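Local coordinates for YcgJ protein (Bacillus subtilis, PDB 1XXL) that probably acts as an S-adenosylmethionine-dependent methyltransferase of the Rossmann-fold superfamily, with a substrate not yet established, at residues 136-141 with 146-151. Numbering follows the deposited sequence.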
# COMPACT_ATOMS: atom_id res chain seq x y z
N PHE A 136 -3.36 17.72 4.62
CA PHE A 136 -4.80 17.50 4.79
C PHE A 136 -5.14 16.02 4.78
O PHE A 136 -5.83 15.51 5.66
CB PHE A 136 -5.58 18.22 3.68
CG PHE A 136 -7.05 18.01 3.76
CD1 PHE A 136 -7.66 16.95 3.09
CD2 PHE A 136 -7.84 18.86 4.52
CE1 PHE A 136 -9.03 16.76 3.18
CE2 PHE A 136 -9.19 18.67 4.60
CZ PHE A 136 -9.78 17.62 3.94
N VAL A 137 -4.63 15.33 3.76
CA VAL A 137 -4.93 13.93 3.58
C VAL A 137 -4.21 13.06 4.60
O VAL A 137 -4.78 12.07 5.05
CB VAL A 137 -4.70 13.46 2.13
CG1 VAL A 137 -3.21 13.42 1.74
CG2 VAL A 137 -5.38 12.09 1.91
N ASN A 138 -2.98 13.41 4.98
CA ASN A 138 -2.29 12.65 6.02
C ASN A 138 -2.97 12.76 7.38
O ASN A 138 -3.10 11.75 8.12
CB ASN A 138 -0.82 13.04 6.12
CG ASN A 138 0.05 12.21 5.20
OD1 ASN A 138 0.28 11.04 5.46
ND2 ASN A 138 0.51 12.81 4.09
N HIS A 139 -3.41 13.97 7.71
CA HIS A 139 -4.18 14.21 8.93
C HIS A 139 -5.51 13.42 8.88
O HIS A 139 -5.87 12.77 9.86
CB HIS A 139 -4.44 15.72 9.13
CG HIS A 139 -5.05 16.05 10.45
ND1 HIS A 139 -4.43 15.77 11.65
CD2 HIS A 139 -6.24 16.63 10.77
CE1 HIS A 139 -5.21 16.17 12.66
NE2 HIS A 139 -6.32 16.68 12.15
N LEU A 140 -6.22 13.47 7.75
CA LEU A 140 -7.50 12.75 7.63
C LEU A 140 -7.31 11.27 7.92
O LEU A 140 -8.04 10.69 8.72
CB LEU A 140 -8.11 12.93 6.25
CG LEU A 140 -9.39 12.15 5.92
CD1 LEU A 140 -10.56 12.58 6.80
CD2 LEU A 140 -9.73 12.38 4.48
N ASN A 141 -6.30 10.68 7.31
CA ASN A 141 -6.06 9.25 7.47
C ASN A 141 -5.53 8.88 8.89
O ASN A 141 -5.89 7.82 9.43
CB ASN A 141 -5.15 8.74 6.35
CG ASN A 141 -5.91 8.56 5.02
OD1 ASN A 141 -7.05 8.09 4.98
ND2 ASN A 141 -5.26 8.91 3.94
N PRO A 146 -4.83 5.42 13.84
CA PRO A 146 -3.58 5.79 14.53
C PRO A 146 -2.36 4.93 14.15
O PRO A 146 -1.26 5.22 14.57
CB PRO A 146 -3.95 5.65 16.02
CG PRO A 146 -5.46 5.72 16.04
CD PRO A 146 -5.85 4.97 14.80
N SER A 147 -2.57 3.89 13.37
CA SER A 147 -1.47 3.13 12.77
C SER A 147 -0.78 3.88 11.61
O SER A 147 0.36 3.57 11.24
CB SER A 147 -2.04 1.80 12.27
OG SER A 147 -1.03 0.82 12.30
N HIS A 148 -1.50 4.85 11.03
CA HIS A 148 -1.03 5.63 9.89
C HIS A 148 0.22 6.39 10.27
O HIS A 148 0.24 7.08 11.28
CB HIS A 148 -2.10 6.63 9.45
CG HIS A 148 -1.76 7.38 8.20
ND1 HIS A 148 -2.05 6.90 6.95
CD2 HIS A 148 -1.15 8.58 8.02
CE1 HIS A 148 -1.63 7.77 6.04
NE2 HIS A 148 -1.09 8.80 6.66
N VAL A 149 1.28 6.24 9.48
CA VAL A 149 2.53 6.96 9.72
C VAL A 149 2.59 8.11 8.74
O VAL A 149 2.51 9.27 9.13
CB VAL A 149 3.77 6.04 9.59
CG1 VAL A 149 5.05 6.83 9.70
CG2 VAL A 149 3.73 4.94 10.69
N ARG A 150 2.72 7.81 7.45
CA ARG A 150 2.72 8.87 6.44
C ARG A 150 2.53 8.27 5.07
O ARG A 150 3.11 7.24 4.78
CB ARG A 150 4.05 9.67 6.48
CG ARG A 150 4.20 10.61 5.26
CD ARG A 150 5.41 11.50 5.29
NE ARG A 150 5.53 12.19 4.01
CZ ARG A 150 4.80 13.23 3.62
NH1 ARG A 150 3.87 13.74 4.43
NH2 ARG A 150 4.99 13.75 2.40
N GLU A 151 1.70 8.91 4.25
CA GLU A 151 1.66 8.62 2.83
C GLU A 151 2.52 9.65 2.11
O GLU A 151 2.28 10.89 2.19
CB GLU A 151 0.21 8.51 2.29
CG GLU A 151 -0.63 9.76 2.22
CD GLU A 151 -2.13 9.47 2.42
OE1 GLU A 151 -2.85 9.28 1.41
OE2 GLU A 151 -2.58 9.39 3.59
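The side-chain amide of N138 pairs with the main chain of E151 at both its ends, a worked example of how one helix asparagine can hold the N-H and C=O of a loop residue together. Its OD1 takes the E151 N-H at 2.8 Å, in the carbonyl plane and on a lone pair, while its ND2 gives a nearly straight bond (172°) to E151 O at 3.2 Å. OD1 also accepts H148 NE2 at 2.9 Å; this donor is tilted 22° from the carbonyl plane, although the oxygen lies in the plane of the imidazole, at its edge. With ND2 bonded as well to D134 O one turn back, the buried amide cannot flip without losing its partners. Were this residue an alanine, E151 N, E151 O and H148 NE2 would probably lose their partner in the helix.

A second polar pairing lies one turn on, where N141 ND2 reaches the syn lone pair of E151 OE2 at 2.7 Å, amide and carboxylate nearly coplanar. The other oxygen, OE1, is hydrogen-bonded to H125, tying helix 131-144 through this glutamate to the end of strand 118-125.

Among charged groups, R150 NH2 makes salt bridges to E156 and D134, while NH1 merely lies near N138 ND2, donor beside donor.

Van der Waals and CH-pi contact is slighter. N141 CB sits over one face of the H148 ring, 3.8 Å from its centroid; the ring gets there with CG anti to the backbone N (chi1 -174°). V137 CG2 lies 3.8 Å from E151 OE1.

The loop joins helix 131-144 to helix 154-163; H98 meets the H148 ring, and the R150 side chain is about 10 Å from that of E79, an assigned S-adenosylmethionine-binding residue. Four directed hydrogen bonds, two converging on OD1, thus satisfy polar groups within a buried contact.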